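Local structure of p-47 protein (Clostridium botulinum, 6EKT) at residues Y290-A295 against Y299-N304; V324-L329 against S381-W386; S334-Q339 against K389-A394; Y365-F370 against I375-L380. The protein may belong to a botulinum neurotoxin progenitor complex that protects the toxin in the host gut, and has the fold of tubular lipid-binding proteins. All coordinates share one frame; numbering follows the deposited sequence. Where two conformers were deposited one is given.

Interaction 1: Y290-A295 against Y299-N304; sequences YGLKVA and YYPKIN
Y299 lies across the end of the short strand 292-294, its ring crossing the side chain of V294 at about a right angle. Ring atom Y299 CE1 comes to 3.8 Å from V294 CB, and the carbonyl oxygen V294 O lies at the ring edge, in the ring plane. A water joins the two residues a second time, donating to V294 O at 2.7 Å and hydrogen-bonded to Y299 OH at 2.6 Å, which ties down the phenol end of the ring. The backbone pairing beneath is one antiparallel hydrogen-bonded pair. L292 N bonds to Y299 O and Y299 N returns a bond to L292 O, each 2.8 Å long. Beyond this pair G291 offers no side chain, and the Y300 ring settles obliquely against its backbone, with CE1 3.5 Å from G291 CA; Y300 CG stands beside its own backbone N (chi1 -62°), which lets the ring reach back to the glycine. L292 CD1 meets P301 CG at 4.0 Å, the two side chains again nearly perpendicular. The hairpin formed by strands 292-294 and 297-311 lies against helix 374-394, where L292 touches S390, Y299 touches V383 and P301 touches S387, while V324 and L326 of strand 315-326 adjoin P301 and Y299.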
loop_
_atom_site.group_PDB
_atom_site.type_symbol
_atom_site.label_atom_id
_atom_site.label_comp_id
_atom_site.label_asym_id
_atom_site.label_seq_id
_atom_site.Cartn_x
_atom_site.Cartn_y
_atom_site.Cartn_z
ATOM N N TYR A 290 20.401 -0.853 -29.786
ATOM C CA TYR A 290 21.838 -0.650 -29.923
ATOM C C TYR A 290 22.425 -1.513 -31.054
ATOM O O TYR A 290 21.815 -2.485 -31.496
ATOM C CB TYR A 290 22.576 -0.874 -28.602
ATOM C CG TYR A 290 22.305 -2.197 -27.919
ATOM C CD1 TYR A 290 23.092 -3.328 -28.181
ATOM C CD2 TYR A 290 21.279 -2.317 -26.979
ATOM C CE1 TYR A 290 22.858 -4.539 -27.524
ATOM C CE2 TYR A 290 21.034 -3.522 -26.336
ATOM C CZ TYR A 290 21.831 -4.627 -26.604
ATOM O OH TYR A 290 21.565 -5.819 -25.946
ATOM N N GLY A 291 23.593 -1.123 -31.536
ATOM C CA GLY A 291 24.249 -1.838 -32.628
ATOM C C GLY A 291 24.675 -3.217 -32.176
ATOM O O GLY A 291 25.257 -3.368 -31.108
ATOM N N LEU A 292 24.355 -4.215 -32.991
ATOM C CA LEU A 292 24.781 -5.605 -32.767
ATOM C C LEU A 292 25.755 -6.072 -33.830
ATOM O O LEU A 292 25.459 -5.994 -35.037
ATOM C CB LEU A 292 23.567 -6.538 -32.813
ATOM C CG LEU A 292 22.519 -6.393 -31.755
ATOM C CD1 LEU A 292 21.367 -7.302 -32.174
ATOM C CD2 LEU A 292 23.120 -6.833 -30.424
ATOM N N LYS A 293 26.898 -6.605 -33.387
ATOM C CA LYS A 293 27.927 -7.038 -34.317
ATOM C C LYS A 293 27.656 -8.479 -34.698
ATOM O O LYS A 293 27.613 -9.357 -33.841
ATOM C CB LYS A 293 29.339 -6.897 -33.721
ATOM C CG LYS A 293 30.450 -6.983 -34.753
ATOM C CD LYS A 293 31.750 -6.431 -34.179
ATOM C CE LYS A 293 33.008 -7.012 -34.789
ATOM N NZ LYS A 293 33.061 -6.940 -36.274
ATOM N N VAL A 294 27.445 -8.693 -35.983
ATOM C CA VAL A 294 27.253 -10.027 -36.556
ATOM C C VAL A 294 28.257 -10.155 -37.694
ATOM O O VAL A 294 28.243 -9.369 -38.657
ATOM C CB VAL A 294 25.794 -10.250 -37.044
ATOM C CG1 VAL A 294 25.582 -11.707 -37.440
ATOM C CG2 VAL A 294 24.789 -9.831 -35.982
ATOM N N ALA A 295 29.141 -11.150 -37.576
ATOM C CA ALA A 295 30.371 -11.249 -38.371
ATOM C C ALA A 295 31.140 -9.911 -38.350
ATOM O O ALA A 295 31.429 -9.394 -37.269
ATOM C CB ALA A 295 30.112 -11.775 -39.801
ATOM N N TYR A 299 24.579 -4.138 -36.924
ATOM C CA TYR A 299 23.188 -4.089 -37.390
ATOM C C TYR A 299 22.309 -3.470 -36.312
ATOM O O TYR A 299 22.635 -3.524 -35.128
ATOM C CB TYR A 299 22.702 -5.506 -37.720
ATOM C CG TYR A 299 23.503 -6.113 -38.818
ATOM C CD1 TYR A 299 24.695 -6.823 -38.530
ATOM C CD2 TYR A 299 23.111 -5.972 -40.153
ATOM C CE1 TYR A 299 25.468 -7.362 -39.550
ATOM C CE2 TYR A 299 23.886 -6.515 -41.183
ATOM C CZ TYR A 299 25.044 -7.230 -40.869
ATOM O OH TYR A 299 25.785 -7.753 -41.894
ATOM N N TYR A 300 21.203 -2.864 -36.733
ATOM C CA TYR A 300 20.462 -1.949 -35.875
ATOM C C TYR A 300 18.969 -2.282 -35.886
ATOM O O TYR A 300 18.199 -1.678 -36.643
ATOM C CB TYR A 300 20.693 -0.526 -36.368
ATOM C CG TYR A 300 22.154 -0.128 -36.281
ATOM C CD1 TYR A 300 22.691 0.349 -35.078
ATOM C CD2 TYR A 300 23.012 -0.284 -37.389
ATOM C CE1 TYR A 300 24.035 0.705 -34.994
ATOM C CE2 TYR A 300 24.357 0.058 -37.307
ATOM C CZ TYR A 300 24.852 0.550 -36.091
ATOM O OH TYR A 300 26.174 0.890 -36.009
ATOM N N PRO A 301 18.554 -3.223 -35.027
ATOM C CA PRO A 301 17.131 -3.563 -35.003
ATOM C C PRO A 301 16.254 -2.377 -34.575
ATOM O O PRO A 301 16.698 -1.479 -33.816
ATOM C CB PRO A 301 17.043 -4.675 -33.950
ATOM C CG PRO A 301 18.426 -5.220 -33.831
ATOM C CD PRO A 301 19.383 -4.155 -34.236
ATOM N N LYS A 302 15.027 -2.377 -35.075
ATOM C CA LYS A 302 14.039 -1.360 -34.738
ATOM C C LYS A 302 12.815 -2.083 -34.174
ATOM O O LYS A 302 12.402 -3.111 -34.723
ATOM C CB LYS A 302 13.649 -0.542 -35.983
ATOM C CG LYS A 302 14.819 -0.006 -36.809
ATOM C CD LYS A 302 15.644 1.014 -36.024
ATOM C CE LYS A 302 16.836 1.454 -36.853
ATOM N NZ LYS A 302 17.632 2.372 -35.988
ATOM N N ILE A 303 12.255 -1.587 -33.068
ATOM C CA ILE A 303 11.023 -2.160 -32.551
ATOM C C ILE A 303 9.956 -1.101 -32.780
ATOM O O ILE A 303 10.088 0.037 -32.291
ATOM C CB ILE A 303 11.127 -2.537 -31.044
ATOM C CG1 ILE A 303 12.212 -3.609 -30.821
ATOM C CG2 ILE A 303 9.773 -3.035 -30.496
ATOM C CD1 ILE A 303 12.540 -3.862 -29.344
ATOM N N ASN A 304 8.925 -1.466 -33.544
ATOM C CA ASN A 304 7.883 -0.512 -33.894
ATOM C C ASN A 304 6.655 -0.570 -32.992
ATOM O O ASN A 304 5.980 0.435 -32.844
ATOM C CB ASN A 304 7.488 -0.646 -35.357
ATOM C CG ASN A 304 8.663 -0.389 -36.287
ATOM O OD1 ASN A 304 9.354 0.627 -36.162
ATOM N ND2 ASN A 304 8.922 -1.327 -37.187
HETATM O O HOH W 1 27.060 -9.895 -41.016
#

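Interaction 2: V324-L329 against S381-W386; sequences VRLTGL and SSVTHW
V324 and L326 face V383 across a strand and a helix that run nearly antiparallel: the axes of 324-326 and 381-386 pass 9.1 Å apart with 150° between their directions. At the end of the strand, a type II turn from L326 to L329 leads the chain into the adjoining strand 329-347. V383 fits its two methyl groups to two different residues of the strand. Its CG1, anti to the backbone N (chi1 171°), reaches V324 CG2 at 3.7 Å, and its CG2 meets L326 CD2 at 3.9 Å. V324 also brings CG1 over the helix backbone, 4.3 Å from T384 CA. No hydrogen bond crosses between the segments; the hydroxyl of T384 is engaged by S334 OG, on the adjoining strand 329-347, and by L380 O one helical turn back. Such apolar layering of a long helix against the inner surface of a curved antiparallel sheet is the build of TULIP-like proteins, in which the sheet wraps around the helix.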
loop_
_atom_site.group_PDB
_atom_site.type_symbol
_atom_site.label_atom_id
_atom_site.label_comp_id
_atom_site.label_asym_id
_atom_site.label_seq_id
_atom_site.Cartn_x
_atom_site.Cartn_y
_atom_site.Cartn_z
ATOM N N VAL A 324 14.682 -5.623 -38.911
ATOM C CA VAL A 324 16.120 -5.343 -38.943
ATOM C C VAL A 324 16.572 -5.434 -40.407
ATOM O O VAL A 324 16.256 -6.408 -41.099
ATOM C CB VAL A 324 16.951 -6.262 -37.989
ATOM C CG1 VAL A 324 16.809 -7.751 -38.334
ATOM C CG2 VAL A 324 18.416 -5.822 -37.914
ATOM N N ARG A 325 17.264 -4.396 -40.863
ATOM C CA ARG A 325 17.717 -4.314 -42.262
ATOM C C ARG A 325 19.204 -4.641 -42.326
ATOM O O ARG A 325 19.940 -4.372 -41.353
ATOM C CB ARG A 325 17.452 -2.919 -42.832
ATOM C CG ARG A 325 16.044 -2.406 -42.583
ATOM C CD ARG A 325 15.768 -1.066 -43.255
ATOM N NE ARG A 325 14.315 -0.906 -43.338
ATOM C CZ ARG A 325 13.560 -1.379 -44.343
ATOM N NH1 ARG A 325 14.105 -2.005 -45.408
ATOM N NH2 ARG A 325 12.253 -1.211 -44.286
ATOM N N LEU A 326 19.668 -5.189 -43.453
ATOM C CA LEU A 326 21.113 -5.397 -43.608
ATOM C C LEU A 326 21.875 -4.099 -43.838
ATOM O O LEU A 326 21.605 -3.355 -44.794
ATOM C CB LEU A 326 21.445 -6.409 -44.708
ATOM C CG LEU A 326 20.845 -7.820 -44.544
ATOM C CD1 LEU A 326 21.483 -8.727 -45.591
ATOM C CD2 LEU A 326 21.087 -8.381 -43.149
ATOM N N THR A 327 22.821 -3.833 -42.943
ATOM C CA THR A 327 23.769 -2.724 -43.094
ATOM C C THR A 327 24.506 -2.845 -44.428
ATOM O O THR A 327 25.097 -3.891 -44.746
ATOM C CB THR A 327 24.730 -2.708 -41.901
ATOM O OG1 THR A 327 23.949 -2.556 -40.717
ATOM C CG2 THR A 327 25.768 -1.562 -41.996
ATOM N N GLY A 328 24.396 -1.774 -45.223
ATOM C CA GLY A 328 24.995 -1.713 -46.559
ATOM C C GLY A 328 24.138 -2.364 -47.630
ATOM O O GLY A 328 24.504 -2.371 -48.799
ATOM N N LEU A 329 23.000 -2.935 -47.239
ATOM C CA LEU A 329 22.134 -3.680 -48.165
ATOM C C LEU A 329 20.729 -3.627 -47.588
ATOM O O LEU A 329 20.074 -4.656 -47.367
ATOM C CB LEU A 329 22.620 -5.115 -48.368
ATOM C CG LEU A 329 22.059 -5.875 -49.592
ATOM C CD1 LEU A 329 22.394 -5.175 -50.913
ATOM C CD2 LEU A 329 22.540 -7.314 -49.628
ATOM N N SER A 381 19.705 -14.469 -42.196
ATOM C CA SER A 381 19.355 -15.508 -41.217
ATOM C C SER A 381 20.063 -15.237 -39.876
ATOM O O SER A 381 19.427 -15.198 -38.799
ATOM C CB SER A 381 19.760 -16.880 -41.793
ATOM O OG SER A 381 19.560 -17.897 -40.847
ATOM N N SER A 382 21.363 -14.997 -39.954
ATOM C CA SER A 382 22.169 -14.717 -38.747
ATOM C C SER A 382 21.761 -13.414 -38.065
ATOM O O SER A 382 21.585 -13.379 -36.838
ATOM C CB SER A 382 23.669 -14.723 -39.083
ATOM O OG SER A 382 24.087 -16.076 -39.299
ATOM N N VAL A 383 21.585 -12.353 -38.854
ATOM C CA VAL A 383 21.236 -11.042 -38.297
ATOM C C VAL A 383 19.893 -11.123 -37.571
ATOM O O VAL A 383 19.734 -10.558 -36.478
ATOM C CB VAL A 383 21.243 -9.914 -39.382
ATOM C CG1 VAL A 383 20.675 -8.591 -38.835
ATOM C CG2 VAL A 383 22.662 -9.662 -39.872
ATOM N N THR A 384 18.939 -11.844 -38.167
ATOM C CA THR A 384 17.577 -11.963 -37.599
ATOM C C THR A 384 17.612 -12.730 -36.278
ATOM O O THR A 384 17.029 -12.282 -35.289
ATOM C CB THR A 384 16.623 -12.610 -38.613
ATOM O OG1 THR A 384 16.647 -11.843 -39.827
ATOM C CG2 THR A 384 15.183 -12.663 -38.063
ATOM N N HIS A 385 18.339 -13.846 -36.258
ATOM C CA HIS A 385 18.565 -14.629 -35.061
ATOM C C HIS A 385 19.237 -13.823 -33.951
ATOM O O HIS A 385 18.705 -13.795 -32.836
ATOM C CB HIS A 385 19.393 -15.884 -35.373
ATOM C CG HIS A 385 19.616 -16.761 -34.183
ATOM N ND1 HIS A 385 18.598 -17.460 -33.570
ATOM C CD2 HIS A 385 20.740 -17.042 -33.481
ATOM C CE1 HIS A 385 19.090 -18.138 -32.544
ATOM N NE2 HIS A 385 20.389 -17.908 -32.476
ATOM N N TRP A 386 20.366 -13.165 -34.246
ATOM C CA TRP A 386 21.046 -12.306 -33.248
ATOM C C TRP A 386 20.138 -11.186 -32.716
ATOM O O TRP A 386 20.122 -10.883 -31.504
ATOM C CB TRP A 386 22.328 -11.698 -33.836
ATOM C CG TRP A 386 23.597 -12.408 -33.462
ATOM C CD1 TRP A 386 24.602 -11.913 -32.668
ATOM C CD2 TRP A 386 24.027 -13.708 -33.884
ATOM N NE1 TRP A 386 25.611 -12.835 -32.555
ATOM C CE2 TRP A 386 25.284 -13.944 -33.286
ATOM C CE3 TRP A 386 23.462 -14.709 -34.691
ATOM C CZ2 TRP A 386 26.001 -15.143 -33.475
ATOM C CZ3 TRP A 386 24.185 -15.907 -34.883
ATOM C CH2 TRP A 386 25.435 -16.106 -34.273
#

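Interaction 3: S334-Q339 against K389-A394; sequences SDFEIQ and KSIEGA
I391 occupies the middle of the contact, reaching F336 with one branch and I338 with the other. Its CD1 abuts the far end of the F336 ring, 3.7 Å from F336 CE1 and equally near CZ. The two side chains come from opposite directions, and the methyl approaches the ring obliquely. The second branch, I391 CG2, packs at 3.8 Å against I338 CD1. I338 is forked in turn: its CG2 lies 3.7 Å from E392 CG, so the aliphatic part of the glutamate completes the apolar surface. The E392 chain, extended beyond CG, crosses the isoleucine at a slant. Two torsions set these positions. F336 carries CG between the backbone N and carbonyl carbon (chi1 58°), which stands the ring up toward the helix, while I391 CG1 is anti to the carbonyl carbon (chi1 -64°) and sends CD1 out to meet it. The strand 334-339 and helix 389-394 point much the same way, 24° apart, with 9.8 Å between their axes, and no hydrogen bond links them. Farther out, L320 of strand 315-326 touches F336, I338 and I391 alike, and I388, one turn back on the helix, touches both strand residues. Strand 329-347 is thus flanked by strand 315-326, through bonds such as that of F336 with G322, and by strand 352-368, where P361 and S363 adjoin E392.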
loop_
_atom_site.group_PDB
_atom_site.type_symbol
_atom_site.label_atom_id
_atom_site.label_comp_id
_atom_site.label_asym_id
_atom_site.label_seq_id
_atom_site.Cartn_x
_atom_site.Cartn_y
_atom_site.Cartn_z
ATOM N N SER A 334 14.308 -8.249 -42.391
ATOM C CA SER A 334 13.398 -9.191 -41.763
ATOM C C SER A 334 12.393 -8.442 -40.912
ATOM O O SER A 334 12.767 -7.484 -40.238
ATOM C CB SER A 334 14.172 -10.107 -40.824
ATOM O OG SER A 334 14.803 -11.115 -41.560
ATOM N N ASP A 335 11.134 -8.875 -40.955
ATOM C CA ASP A 335 10.186 -8.574 -39.883
ATOM C C ASP A 335 10.324 -9.631 -38.801
ATOM O O ASP A 335 10.586 -10.798 -39.109
ATOM C CB ASP A 335 8.750 -8.596 -40.401
ATOM C CG ASP A 335 8.514 -7.589 -41.500
ATOM O OD1 ASP A 335 8.705 -6.391 -41.268
ATOM O OD2 ASP A 335 8.150 -8.020 -42.601
ATOM N N PHE A 336 10.141 -9.222 -37.545
ATOM C CA PHE A 336 10.069 -10.185 -36.452
ATOM C C PHE A 336 9.031 -9.819 -35.389
ATOM O O PHE A 336 8.635 -8.661 -35.255
ATOM C CB PHE A 336 11.440 -10.404 -35.818
ATOM C CG PHE A 336 12.068 -9.140 -35.291
ATOM C CD1 PHE A 336 11.666 -8.603 -34.054
ATOM C CD2 PHE A 336 13.056 -8.496 -36.011
ATOM C CE1 PHE A 336 12.244 -7.438 -33.557
ATOM C CE2 PHE A 336 13.650 -7.327 -35.508
ATOM C CZ PHE A 336 13.237 -6.802 -34.285
ATOM N N GLU A 337 8.591 -10.830 -34.649
ATOM C CA GLU A 337 7.676 -10.621 -33.528
ATOM C C GLU A 337 8.184 -11.448 -32.386
ATOM O O GLU A 337 8.694 -12.540 -32.615
ATOM C CB GLU A 337 6.267 -11.095 -33.908
ATOM C CG GLU A 337 5.600 -10.177 -34.913
ATOM C CD GLU A 337 4.139 -10.523 -35.164
ATOM O OE1 GLU A 337 3.361 -10.649 -34.192
ATOM O OE2 GLU A 337 3.778 -10.644 -36.350
ATOM N N ILE A 338 8.046 -10.949 -31.160
ATOM C CA ILE A 338 8.494 -11.681 -29.991
ATOM C C ILE A 338 7.379 -11.598 -28.950
ATOM O O ILE A 338 6.769 -10.536 -28.770
ATOM C CB ILE A 338 9.807 -11.073 -29.405
ATOM C CG1 ILE A 338 10.959 -11.172 -30.427
ATOM C CG2 ILE A 338 10.253 -11.778 -28.123
ATOM C CD1 ILE A 338 12.187 -10.370 -30.049
ATOM N N GLN A 339 7.162 -12.716 -28.258
ATOM C CA GLN A 339 6.285 -12.778 -27.093
ATOM C C GLN A 339 7.048 -13.377 -25.903
ATOM O O GLN A 339 7.431 -14.551 -25.953
ATOM C CB GLN A 339 5.039 -13.611 -27.424
ATOM C CG GLN A 339 4.251 -13.132 -28.644
ATOM C CD GLN A 339 4.715 -13.749 -29.949
ATOM O OE1 GLN A 339 5.217 -14.877 -29.982
ATOM N NE2 GLN A 339 4.537 -13.016 -31.043
ATOM N N LYS A 389 17.436 -12.781 -30.393
ATOM C CA LYS A 389 18.078 -13.239 -29.130
ATOM C C LYS A 389 18.512 -12.054 -28.264
ATOM O O LYS A 389 18.323 -12.076 -27.027
ATOM C CB LYS A 389 19.254 -14.170 -29.397
ATOM C CG LYS A 389 18.824 -15.510 -30.016
ATOM C CD LYS A 389 18.165 -16.430 -29.014
ATOM C CE LYS A 389 19.140 -16.897 -27.931
ATOM N NZ LYS A 389 18.461 -17.752 -26.908
ATOM N N SER A 390 19.042 -11.015 -28.913
ATOM C CA SER A 390 19.456 -9.795 -28.185
ATOM C C SER A 390 18.288 -9.179 -27.417
ATOM O O SER A 390 18.387 -8.940 -26.204
ATOM C CB SER A 390 20.081 -8.757 -29.127
ATOM O OG SER A 390 20.500 -7.620 -28.388
ATOM N N ILE A 391 17.184 -8.942 -28.129
ATOM C CA ILE A 391 16.000 -8.330 -27.549
ATOM C C ILE A 391 15.440 -9.218 -26.435
ATOM O O ILE A 391 15.210 -8.731 -25.313
ATOM C CB ILE A 391 14.937 -8.009 -28.620
ATOM C CG1 ILE A 391 15.493 -6.966 -29.603
ATOM C CG2 ILE A 391 13.610 -7.565 -27.977
ATOM C CD1 ILE A 391 14.656 -6.797 -30.863
ATOM N N GLU A 392 15.272 -10.515 -26.716
ATOM C CA GLU A 392 14.731 -11.459 -25.710
ATOM C C GLU A 392 15.538 -11.421 -24.434
ATOM O O GLU A 392 14.974 -11.422 -23.351
ATOM C CB GLU A 392 14.700 -12.897 -26.242
ATOM C CG GLU A 392 13.604 -13.098 -27.282
ATOM C CD GLU A 392 13.667 -14.446 -27.973
ATOM O OE1 GLU A 392 14.696 -15.157 -27.851
ATOM O OE2 GLU A 392 12.659 -14.794 -28.640
ATOM N N GLY A 393 16.865 -11.362 -24.575
ATOM C CA GLY A 393 17.758 -11.417 -23.421
ATOM C C GLY A 393 17.758 -10.110 -22.635
ATOM O O GLY A 393 18.152 -10.090 -21.472
ATOM N N ALA A 394 17.326 -9.026 -23.279
ATOM C CA ALA A 394 17.364 -7.693 -22.664
ATOM C C ALA A 394 16.046 -7.338 -21.965
ATOM O O ALA A 394 15.966 -6.303 -21.327
ATOM C CB ALA A 394 17.696 -6.642 -23.705
#

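Interaction 4: Y365-F370 against I375-L380; sequences YKYHLF and ISLAVL
L380 is packed between Y367 and L369, sending CD2 to both: it lies 3.7 Å from Y367 CD1 and 3.7 Å from L369 CG. Both strand-side residues slide past the leucine in the opposite direction. With L380 CG anti to the backbone N (chi1 -171°), the side chain extends toward the strand and brings CD2 between the two residues. L380 is buried, and this part of the contact is closely filled. L377 makes a second junction with the same two residues, crossing each at about a right angle. Its CD1 comes to 3.5 Å from L369 CD1 and 3.7 Å from Y367 CE2, approaching the ring obliquely, as L380 CD2 does. L369 spreads its other methyl, CD2, over the start of the helical segment, 3.6 Å from S376 CB; the hydroxyl of S376 turns instead to D373 OD2. Toward solvent the contact thins out. Y367, L369 and L377 are only partly buried, and beyond them F370 and I375 are exposed and lead their side chains away from the partner segment. H368 starts away from the helix; its NE2 bonds to D335 OD2 and its ring stacks with Y333. Strand 365-368 and helix 375-380 run nearly antiparallel, at 147°, with only four residues joining the segments. Strand 352-368 is bound edge to edge to strand 329-347, whose S334 touches both Y367 and L380, while L326 of strand 315-326, the next strand beyond 329-347, also touches L380.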
loop_
_atom_site.group_PDB
_atom_site.type_symbol
_atom_site.label_atom_id
_atom_site.label_comp_id
_atom_site.label_asym_id
_atom_site.label_seq_id
_atom_site.Cartn_x
_atom_site.Cartn_y
_atom_site.Cartn_z
ATOM N N TYR A 365 9.376 -14.707 -37.711
ATOM C CA TYR A 365 10.064 -13.747 -38.562
ATOM C C TYR A 365 9.671 -13.986 -39.996
ATOM O O TYR A 365 9.182 -15.088 -40.346
ATOM C CB TYR A 365 11.597 -13.839 -38.390
ATOM C CG TYR A 365 12.149 -15.232 -38.587
ATOM C CD1 TYR A 365 12.499 -15.690 -39.851
ATOM C CD2 TYR A 365 12.311 -16.091 -37.504
ATOM C CE1 TYR A 365 12.991 -16.984 -40.045
ATOM C CE2 TYR A 365 12.817 -17.385 -37.678
ATOM C CZ TYR A 365 13.154 -17.816 -38.947
ATOM O OH TYR A 365 13.635 -19.085 -39.121
ATOM N N LYS A 366 9.860 -12.953 -40.812
ATOM C CA LYS A 366 9.636 -13.062 -42.260
ATOM C C LYS A 366 10.818 -12.407 -42.956
ATOM O O LYS A 366 11.063 -11.205 -42.744
ATOM C CB LYS A 366 8.330 -12.376 -42.670
ATOM C CG LYS A 366 8.030 -12.595 -44.149
ATOM C CD LYS A 366 6.590 -12.222 -44.484
ATOM C CE LYS A 366 6.348 -12.294 -45.986
ATOM N NZ LYS A 366 7.084 -13.429 -46.625
ATOM N N TYR A 367 11.540 -13.188 -43.777
ATOM C CA TYR A 367 12.644 -12.635 -44.587
ATOM C C TYR A 367 12.137 -11.935 -45.846
ATOM O O TYR A 367 11.215 -12.426 -46.484
ATOM C CB TYR A 367 13.598 -13.730 -45.070
ATOM C CG TYR A 367 14.274 -14.547 -44.001
ATOM C CD1 TYR A 367 14.685 -13.967 -42.790
ATOM C CD2 TYR A 367 14.565 -15.893 -44.229
ATOM C CE1 TYR A 367 15.327 -14.733 -41.809
ATOM C CE2 TYR A 367 15.214 -16.659 -43.261
ATOM C CZ TYR A 367 15.608 -16.075 -42.071
ATOM O OH TYR A 367 16.233 -16.847 -41.112
ATOM N N HIS A 368 12.790 -10.841 -46.226
ATOM C CA HIS A 368 12.535 -10.162 -47.494
ATOM C C HIS A 368 13.854 -10.138 -48.276
ATOM O O HIS A 368 14.761 -9.368 -47.952
ATOM C CB HIS A 368 12.025 -8.750 -47.238
ATOM C CG HIS A 368 10.739 -8.712 -46.476
ATOM N ND1 HIS A 368 9.508 -8.622 -47.102
ATOM C CD2 HIS A 368 10.485 -8.786 -45.151
ATOM C CE1 HIS A 368 8.552 -8.627 -46.185
ATOM N NE2 HIS A 368 9.118 -8.722 -44.993
ATOM N N LEU A 369 13.948 -11.009 -49.277
ATOM C CA LEU A 369 15.189 -11.329 -49.995
ATOM C C LEU A 369 14.818 -11.509 -51.454
ATOM O O LEU A 369 13.706 -11.967 -51.748
ATOM C CB LEU A 369 15.725 -12.694 -49.528
ATOM C CG LEU A 369 16.312 -12.822 -48.147
ATOM C CD1 LEU A 369 16.230 -14.253 -47.698
ATOM C CD2 LEU A 369 17.763 -12.389 -48.249
ATOM N N PHE A 370 15.743 -11.209 -52.360
ATOM C CA PHE A 370 15.533 -11.548 -53.768
ATOM C C PHE A 370 15.582 -13.089 -53.945
ATOM O O PHE A 370 16.451 -13.732 -53.364
ATOM C CB PHE A 370 16.584 -10.864 -54.647
ATOM C CG PHE A 370 16.321 -11.017 -56.116
ATOM C CD1 PHE A 370 15.424 -10.173 -56.768
ATOM C CD2 PHE A 370 16.953 -12.033 -56.844
ATOM C CE1 PHE A 370 15.159 -10.340 -58.140
ATOM C CE2 PHE A 370 16.699 -12.203 -58.199
ATOM C CZ PHE A 370 15.799 -11.357 -58.850
ATOM N N ILE A 375 23.485 -16.026 -50.687
ATOM C CA ILE A 375 24.486 -15.240 -49.934
ATOM C C ILE A 375 23.745 -14.349 -48.924
ATOM O O ILE A 375 24.030 -14.409 -47.718
ATOM C CB ILE A 375 25.432 -14.415 -50.860
ATOM C CG1 ILE A 375 26.201 -15.296 -51.872
ATOM C CG2 ILE A 375 26.409 -13.552 -50.055
ATOM C CD1 ILE A 375 26.837 -16.552 -51.313
ATOM N N SER A 376 22.780 -13.561 -49.422
ATOM C CA SER A 376 21.989 -12.656 -48.577
ATOM C C SER A 376 21.155 -13.399 -47.586
ATOM O O SER A 376 20.970 -12.916 -46.485
ATOM C CB SER A 376 21.080 -11.742 -49.388
ATOM O OG SER A 376 21.860 -10.833 -50.140
ATOM N N LEU A 377 20.633 -14.560 -47.979
ATOM C CA LEU A 377 19.873 -15.409 -47.052
ATOM C C LEU A 377 20.694 -15.776 -45.820
ATOM O O LEU A 377 20.197 -15.630 -44.693
ATOM C CB LEU A 377 19.333 -16.685 -47.742
ATOM C CG LEU A 377 18.634 -17.718 -46.841
ATOM C CD1 LEU A 377 17.393 -17.196 -46.148
ATOM C CD2 LEU A 377 18.272 -18.981 -47.622
ATOM N N ALA A 378 21.931 -16.251 -46.030
ATOM C CA ALA A 378 22.802 -16.643 -44.902
ATOM C C ALA A 378 23.065 -15.449 -43.963
ATOM O O ALA A 378 23.044 -15.603 -42.739
ATOM C CB ALA A 378 24.109 -17.243 -45.385
ATOM N N VAL A 379 23.268 -14.273 -44.539
ATOM C CA VAL A 379 23.587 -13.069 -43.739
ATOM C C VAL A 379 22.329 -12.663 -42.946
ATOM O O VAL A 379 22.397 -12.451 -41.726
ATOM C CB VAL A 379 24.094 -11.906 -44.605
ATOM C CG1 VAL A 379 24.375 -10.651 -43.776
ATOM C CG2 VAL A 379 25.375 -12.316 -45.358
ATOM N N LEU A 380 21.198 -12.557 -43.642
ATOM C CA LEU A 380 19.936 -12.175 -42.995
ATOM C C LEU A 380 19.509 -13.180 -41.920
ATOM O O LEU A 380 18.991 -12.784 -40.861
ATOM C CB LEU A 380 18.830 -11.998 -44.035
ATOM C CG LEU A 380 17.514 -11.397 -43.537
ATOM C CD1 LEU A 380 17.712 -10.024 -42.886
ATOM C CD2 LEU A 380 16.531 -11.358 -44.716
#

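Interactions 2, 3 and 4 share helix 374-394, and interaction 1 adds a hairpin that leans on the same helix; all four reach one antiparallel sheet. Interactions 1 and 2 have centres about 8 Å apart, and Y299 CZ meets V383 CG2 at 3.5 Å. Interactions 2 and 4, also about 8 Å apart between centres, join where L326 CD2 touches L380 CD1 at 3.8 Å. Interaction 3 lies farther along the helix, its centre about 16 Å from that of interaction 4, yet a probable hydrogen bond of 2.8 Å joins D335 O to K366 N. Another, of 3.0 Å between V324 O and S334 N, ties interaction 2 to interaction 3.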